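Local atomic coordinates of decapping nuclease RAI1 (Scheffersomyces stipitis, PDB entry 5ULJ), a protein that removes the entire NAD cap from the 5' end of NAD-capped RNAs, and binds RAT1 directly, stabilising it and stimulating its exoribonuclease activity. Residues A73-I78 / V211-Q216; F32-D37 / E81-D86. One frame throughout, in Å; residues are numbered along the deposited sequence.

Interaction 1 (A73-I78 / V211-Q216); sequences AKFKKI and VNNYEQ. With 0WD ([[(2R,3S,4R,5R)-5-(3-aminocarbonyl-4H-pyridin-1-yl)-3,4-bis(oxidanyl)oxolan-2-yl]methoxy-oxidanyl-phosphoryl] [(2R,3S,4R,5R)-5-(6-aminopurin-9-yl)-4-oxidanyl-3-phosphonooxy-oxolan-2-yl]methyl hydrogen phosphate), chain F.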
# COMPACT_ATOMS: atom_id res chain seq x y z
N ALA A 73 13.25 -12.37 -18.44
CA ALA A 73 14.46 -13.03 -17.95
C ALA A 73 15.40 -12.06 -17.24
O ALA A 73 16.21 -12.47 -16.40
CB ALA A 73 15.19 -13.71 -19.10
N LYS A 74 15.30 -10.77 -17.57
CA LYS A 74 16.17 -9.76 -16.98
C LYS A 74 15.51 -9.04 -15.81
O LYS A 74 15.96 -7.97 -15.39
CB LYS A 74 16.62 -8.75 -18.04
CG LYS A 74 17.55 -9.33 -19.09
CD LYS A 74 18.11 -8.24 -19.98
CE LYS A 74 19.16 -8.79 -20.94
NZ LYS A 74 19.80 -7.72 -21.74
N PHE A 75 14.43 -9.62 -15.30
CA PHE A 75 13.72 -9.05 -14.15
C PHE A 75 14.62 -9.04 -12.92
O PHE A 75 15.11 -10.08 -12.49
CB PHE A 75 12.45 -9.86 -13.88
CG PHE A 75 11.52 -9.23 -12.87
CD1 PHE A 75 11.60 -7.87 -12.58
CD2 PHE A 75 10.57 -9.99 -12.21
CE1 PHE A 75 10.74 -7.29 -11.66
CE2 PHE A 75 9.72 -9.42 -11.29
CZ PHE A 75 9.80 -8.07 -11.01
N LYS A 76 14.83 -7.85 -12.36
CA LYS A 76 15.60 -7.73 -11.12
C LYS A 76 14.66 -7.81 -9.92
O LYS A 76 14.08 -6.81 -9.52
CB LYS A 76 16.40 -6.43 -11.10
CG LYS A 76 17.32 -6.31 -9.89
CD LYS A 76 18.12 -5.01 -9.92
CE LYS A 76 19.05 -4.92 -8.72
NZ LYS A 76 19.84 -3.66 -8.72
N LYS A 77 14.53 -9.00 -9.36
CA LYS A 77 13.58 -9.24 -8.28
C LYS A 77 14.27 -9.23 -6.92
O LYS A 77 15.25 -9.95 -6.70
CB LYS A 77 12.86 -10.57 -8.50
CG LYS A 77 11.36 -10.51 -8.28
CD LYS A 77 10.69 -11.82 -8.64
CE LYS A 77 10.83 -12.84 -7.51
NZ LYS A 77 9.99 -12.48 -6.33
N ILE A 78 13.75 -8.42 -6.01
CA ILE A 78 14.27 -8.40 -4.65
C ILE A 78 13.77 -9.63 -3.90
O ILE A 78 12.60 -10.02 -4.02
CB ILE A 78 13.86 -7.10 -3.89
CG1 ILE A 78 14.57 -7.02 -2.54
CG2 ILE A 78 12.35 -7.00 -3.73
CD1 ILE A 78 14.39 -5.70 -1.82
N VAL A 211 13.99 -3.41 -15.47
CA VAL A 211 12.68 -3.67 -14.88
C VAL A 211 12.89 -4.38 -13.55
O VAL A 211 13.52 -5.44 -13.50
CB VAL A 211 11.79 -4.52 -15.79
CG1 VAL A 211 10.48 -4.86 -15.08
CG2 VAL A 211 11.51 -3.79 -17.10
N ASN A 212 12.37 -3.80 -12.48
CA ASN A 212 12.66 -4.29 -11.14
C ASN A 212 11.56 -3.99 -10.14
O ASN A 212 10.65 -3.22 -10.42
CB ASN A 212 13.97 -3.69 -10.64
CG ASN A 212 13.84 -2.21 -10.32
OD1 ASN A 212 13.71 -1.82 -9.17
ND2 ASN A 212 13.86 -1.38 -11.36
N ASN A 213 11.65 -4.61 -8.97
CA ASN A 213 10.76 -4.28 -7.87
C ASN A 213 11.56 -3.80 -6.66
O ASN A 213 11.09 -3.88 -5.52
CB ASN A 213 9.87 -5.48 -7.49
CG ASN A 213 10.67 -6.65 -6.94
OD1 ASN A 213 11.88 -6.75 -7.15
ND2 ASN A 213 9.99 -7.54 -6.24
N TYR A 214 12.77 -3.32 -6.92
CA TYR A 214 13.61 -2.72 -5.89
C TYR A 214 13.18 -1.28 -5.61
O TYR A 214 13.04 -0.88 -4.46
CB TYR A 214 15.08 -2.74 -6.31
CG TYR A 214 15.81 -4.01 -5.95
CD1 TYR A 214 15.74 -5.13 -6.76
CD2 TYR A 214 16.58 -4.08 -4.80
CE1 TYR A 214 16.42 -6.29 -6.44
CE2 TYR A 214 17.26 -5.24 -4.46
CZ TYR A 214 17.17 -6.34 -5.28
OH TYR A 214 17.85 -7.49 -4.95
N GLU A 215 12.98 -0.52 -6.68
CA GLU A 215 12.61 0.89 -6.58
C GLU A 215 11.26 1.07 -5.89
O GLU A 215 10.23 0.60 -6.37
CB GLU A 215 12.57 1.54 -7.97
CG GLU A 215 13.93 1.66 -8.63
CD GLU A 215 13.85 2.26 -10.02
OE1 GLU A 215 12.99 1.82 -10.81
OE2 GLU A 215 14.64 3.18 -10.32
N GLN A 216 11.28 1.75 -4.75
CA GLN A 216 10.07 2.02 -3.99
C GLN A 216 10.10 3.44 -3.43
O GLN A 216 10.91 3.76 -2.57
CB GLN A 216 9.90 1.01 -2.85
CG GLN A 216 9.62 -0.41 -3.30
CD GLN A 216 8.18 -0.61 -3.73
OE1 GLN A 216 7.82 -0.35 -4.88
NE2 GLN A 216 7.35 -1.07 -2.81
C1M 0WD F . 6.78 -2.76 2.06
C2M 0WD F . 5.51 -3.30 1.45
O2M 0WD F . 5.52 -4.74 1.48
C3M 0WD F . 5.75 -2.80 0.06
O3M 0WD F . 6.92 -3.45 -0.44
O4M 0WD F . 6.62 -1.36 1.74
C4M 0WD F . 6.10 -1.34 0.37
C5M 0WD F . 4.89 -0.40 0.27
O5M 0WD F . 3.97 -0.58 1.35
PN 0WD F . 2.39 -0.38 1.06
O1N 0WD F . 2.55 0.75 0.11
O2N 0WD F . 1.89 -0.24 2.44
O3P 0WD F . 1.95 -1.73 0.31
PA 0WD F . 0.77 -1.90 -0.76
O1A 0WD F . 0.26 -3.29 -0.67
O2A 0WD F . -0.18 -0.77 -0.63
O5B 0WD F . 1.57 -1.75 -2.14
C5B 0WD F . 1.81 -2.89 -2.96
C4B 0WD F . 3.17 -2.75 -3.66
C3B 0WD F . 3.13 -3.32 -5.06
O3B 0WD F . 2.32 -2.51 -5.93
P2' 0WD F . 0.85 -2.97 -6.35
OP2 0WD F . 0.74 -2.40 -7.71
OP1 0WD F . 0.93 -4.44 -6.32
OP3 0WD F . -0.01 -2.34 -5.34
O4B 0WD F . 4.17 -3.60 -3.06
C1B 0WD F . 5.17 -3.81 -4.12
C2B 0WD F . 4.58 -3.11 -5.34
O2B 0WD F . 4.87 -1.70 -5.26
O HOH W 1 17.94 -10.02 -6.81
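V211 meets F75 and K76 at the start of a parallel pairing of two loops in the PD-(D/E)XK nuclease fold of RAI1; the end-to-end directions of their touching parts differ by 15°. The pairing contains a single beta bridge, K76 with N212, and leads into strand 216-225, whose first residue, Q216, lines the pocket of the bound nucleotide. The carbonyl of V211 accepts K76 N in its plane, with V211 O to K76 N at 3.0 Å and an N-H...O angle of 173°. The same oxygen lies at the edge of the F75 ring, 3.2 Å from F75 CD1, while the V211 side chain also packs on F180 and Y183 of helix 169-188. N212 brings CA and CB against K76 O, and its own carboxamide turns back along the chain: N212 OD1 accepts E215 N at 2.9 Å in an Asx motif, and N212 ND2 donates to M210 O just before the segment. At N213 the backbone returns a weak bond to K76 O. Its carboxamide works farther along, because chi1 of 65° swings CG toward I78: N213 OD1 receives I78 N at 2.8 Å, in the carboxamide plane and on a lone pair, so a side chain here takes the acceptor's place that a strand carbonyl would have. Y214 then inserts its ring between two aliphatic chains. I78 CB sits over the centre of one face, 3.7 Å from the Y214 centroid. Over the opposite face the extended K76 chain crosses at about a right angle, giving a CH-pi contact from CE and a cation-pi contact from K76 NZ, 4.8 Å from the centroid of Y214; that ammonium also bonds I36 O. Beyond the ring, one water donates to K77 O at 2.7 Å and lies 3.1 Å from Y214 OH.

Interaction 2 (F32-D37 / E81-D86); sequences FARDID and EKNMSD. With 0WD ([[(2R,3S,4R,5R)-5-(3-aminocarbonyl-4H-pyridin-1-yl)-3,4-bis(oxidanyl)oxolan-2-yl]methoxy-oxidanyl-phosphoryl] [(2R,3S,4R,5R)-5-(6-aminopurin-9-yl)-4-oxidanyl-3-phosphonooxy-oxolan-2-yl]methyl hydrogen phosphate), chain F.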
# COMPACT_ATOMS: atom_id res chain seq x y z
N PHE A 32 10.52 8.84 1.95
CA PHE A 32 11.79 8.14 1.85
C PHE A 32 11.68 7.11 0.73
O PHE A 32 10.59 6.84 0.24
CB PHE A 32 12.19 7.48 3.18
CG PHE A 32 11.29 6.34 3.59
CD1 PHE A 32 10.10 6.58 4.25
CD2 PHE A 32 11.66 5.03 3.35
CE1 PHE A 32 9.28 5.54 4.65
CE2 PHE A 32 10.85 3.98 3.74
CZ PHE A 32 9.66 4.23 4.39
N ALA A 33 12.81 6.54 0.32
CA ALA A 33 12.79 5.64 -0.82
C ALA A 33 13.85 4.56 -0.76
O ALA A 33 14.91 4.74 -0.16
CB ALA A 33 12.94 6.43 -2.11
N ARG A 34 13.54 3.42 -1.37
CA ARG A 34 14.52 2.39 -1.65
C ARG A 34 14.82 2.45 -3.14
O ARG A 34 13.92 2.30 -3.96
CB ARG A 34 13.99 1.01 -1.26
CG ARG A 34 15.00 -0.12 -1.41
CD ARG A 34 14.39 -1.45 -0.98
NE ARG A 34 13.37 -1.92 -1.91
CZ ARG A 34 12.43 -2.80 -1.61
NH1 ARG A 34 12.37 -3.32 -0.39
NH2 ARG A 34 11.54 -3.17 -2.53
N ASP A 35 16.08 2.69 -3.50
CA ASP A 35 16.42 2.84 -4.91
C ASP A 35 16.67 1.50 -5.58
O ASP A 35 16.50 0.44 -4.97
CB ASP A 35 17.63 3.77 -5.09
CG ASP A 35 18.86 3.31 -4.33
OD1 ASP A 35 19.03 2.10 -4.09
OD2 ASP A 35 19.69 4.18 -3.97
N ILE A 36 17.09 1.56 -6.84
CA ILE A 36 17.24 0.37 -7.67
C ILE A 36 18.33 -0.57 -7.17
O ILE A 36 18.44 -1.71 -7.62
CB ILE A 36 17.53 0.77 -9.13
CG1 ILE A 36 17.14 -0.36 -10.10
CG2 ILE A 36 18.99 1.17 -9.30
CD1 ILE A 36 16.94 0.11 -11.52
N ASP A 37 19.14 -0.10 -6.22
CA ASP A 37 20.25 -0.88 -5.70
C ASP A 37 19.97 -1.40 -4.29
O ASP A 37 20.83 -2.03 -3.67
CB ASP A 37 21.53 -0.06 -5.71
CG ASP A 37 21.86 0.47 -7.10
OD1 ASP A 37 21.86 -0.33 -8.06
OD2 ASP A 37 22.12 1.69 -7.23
N GLU A 81 12.64 -11.59 1.55
CA GLU A 81 13.15 -11.54 2.92
C GLU A 81 13.39 -10.09 3.34
O GLU A 81 13.22 -9.73 4.51
CB GLU A 81 14.45 -12.33 3.02
CG GLU A 81 15.17 -12.42 1.69
CD GLU A 81 16.49 -13.16 1.75
OE1 GLU A 81 17.09 -13.23 2.84
OE2 GLU A 81 16.93 -13.66 0.70
N LYS A 82 13.77 -9.26 2.38
CA LYS A 82 14.28 -7.93 2.67
C LYS A 82 13.30 -6.81 2.33
O LYS A 82 13.67 -5.63 2.36
CB LYS A 82 15.58 -7.69 1.89
CG LYS A 82 16.44 -8.94 1.73
CD LYS A 82 17.57 -8.69 0.75
CE LYS A 82 18.88 -8.39 1.45
NZ LYS A 82 19.61 -9.64 1.79
N ASN A 83 12.06 -7.16 2.00
CA ASN A 83 11.12 -6.18 1.46
C ASN A 83 10.33 -5.42 2.52
O ASN A 83 9.10 -5.41 2.49
CB ASN A 83 10.16 -6.87 0.49
CG ASN A 83 9.60 -5.91 -0.54
OD1 ASN A 83 10.06 -4.77 -0.66
ND2 ASN A 83 8.62 -6.38 -1.31
N MET A 84 11.04 -4.77 3.43
CA MET A 84 10.44 -3.90 4.45
C MET A 84 9.31 -4.56 5.22
O MET A 84 8.24 -3.96 5.41
CB MET A 84 9.94 -2.60 3.81
CG MET A 84 11.03 -1.69 3.28
SD MET A 84 10.37 -0.22 2.47
CE MET A 84 9.40 0.49 3.80
N SER A 85 9.53 -5.79 5.67
CA SER A 85 8.52 -6.51 6.44
C SER A 85 8.44 -5.98 7.87
O SER A 85 7.50 -6.27 8.60
CB SER A 85 8.82 -8.01 6.45
OG SER A 85 8.94 -8.51 5.13
N ASP A 86 9.44 -5.19 8.25
CA ASP A 86 9.46 -4.55 9.56
C ASP A 86 9.06 -3.08 9.46
O ASP A 86 8.47 -2.67 8.46
CB ASP A 86 10.85 -4.69 10.21
CG ASP A 86 11.98 -4.29 9.28
OD1 ASP A 86 11.78 -3.37 8.45
OD2 ASP A 86 13.07 -4.89 9.37
C1M 0WD F . 6.78 -2.76 2.06
C2M 0WD F . 5.51 -3.30 1.45
O2M 0WD F . 5.52 -4.74 1.48
C3M 0WD F . 5.75 -2.80 0.06
O3M 0WD F . 6.92 -3.45 -0.44
O4M 0WD F . 6.62 -1.36 1.74
C4M 0WD F . 6.10 -1.34 0.37
C5M 0WD F . 4.89 -0.40 0.27
O5M 0WD F . 3.97 -0.58 1.35
PN 0WD F . 2.39 -0.38 1.06
O1N 0WD F . 2.55 0.75 0.11
O2N 0WD F . 1.89 -0.24 2.44
O3P 0WD F . 1.95 -1.73 0.31
PA 0WD F . 0.77 -1.90 -0.76
O1A 0WD F . 0.26 -3.29 -0.67
O2A 0WD F . -0.18 -0.77 -0.63
O5B 0WD F . 1.57 -1.75 -2.14
C5B 0WD F . 1.81 -2.89 -2.96
C4B 0WD F . 3.17 -2.75 -3.66
C3B 0WD F . 3.13 -3.32 -5.06
O3B 0WD F . 2.32 -2.51 -5.93
P2' 0WD F . 0.85 -2.97 -6.35
OP2 0WD F . 0.74 -2.40 -7.71
OP1 0WD F . 0.93 -4.44 -6.32
OP3 0WD F . -0.01 -2.34 -5.34
O4B 0WD F . 4.17 -3.60 -3.06
C1B 0WD F . 5.17 -3.81 -4.12
C2B 0WD F . 4.58 -3.11 -5.34
O2B 0WD F . 4.87 -1.70 -5.26
O HOH W 2 8.86 -4.35 -3.58
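R34 grips N83 end-on, both terminal nitrogens converging on one carboxamide oxygen: NH1 lies 2.7 Å and NH2 2.9 Å from N83 OD1. That oxygen lies nearly in the guanidinium plane, whereas NH2 stands above the carboxamide plane, 36° out of it; the two flat groups are inclined by 33°. A water accepts from N83 ND2 at 3.1 Å and, weakly, from R34 NH2. Next to this pair, M84 bends at chi3 (58°) to set its methyl at the edge of the F32 ring, with M84 CE 3.8 Å from F32 CE2. Both loop residues line the ligand pocket, where M84 CB approaches ribose atom C1M of 0WD to 3.6 Å. Farther out, Y214 O holds R34 NE and E80 OE1 holds N83 ND2, a second hold on each group, while F32 is packed among C89, L90 and A93 of helix 88-101. A leucine in place of R34 has no N-H to offer N83 OD1, and the pocket-lining carboxamide would probably be less firmly anchored and freer to turn. Two N-H donors from one cationic guanidinium, meeting on a neutral oxygen, would probably polarise the carboxamide and make its ND2 a somewhat stronger donor.

Interactions 1 and 2 have centres 12 Å apart and alternate along the chain, strand 27-34 and its following turn lying against the loop 211-216. Several bonds tie them, among them K76 NZ to I36 O at 2.6 Å and R34 NE to Y214 O at 2.8 Å; R34 NH2 adds a weak one to N213 O, and the backbones of R34 and Q216 pair. R34 thus links the 211-216 loop of interaction 1 to the pocket loop 81-86. Both contacts reach the bound 0WD, through Q216 in the first and N83 and M84 in the second; R115, G116, E235 and Q282 also hydrogen-bond it. The bound calcium is about 10 Å from the side chain of N213 and about 12 Å from that of N83.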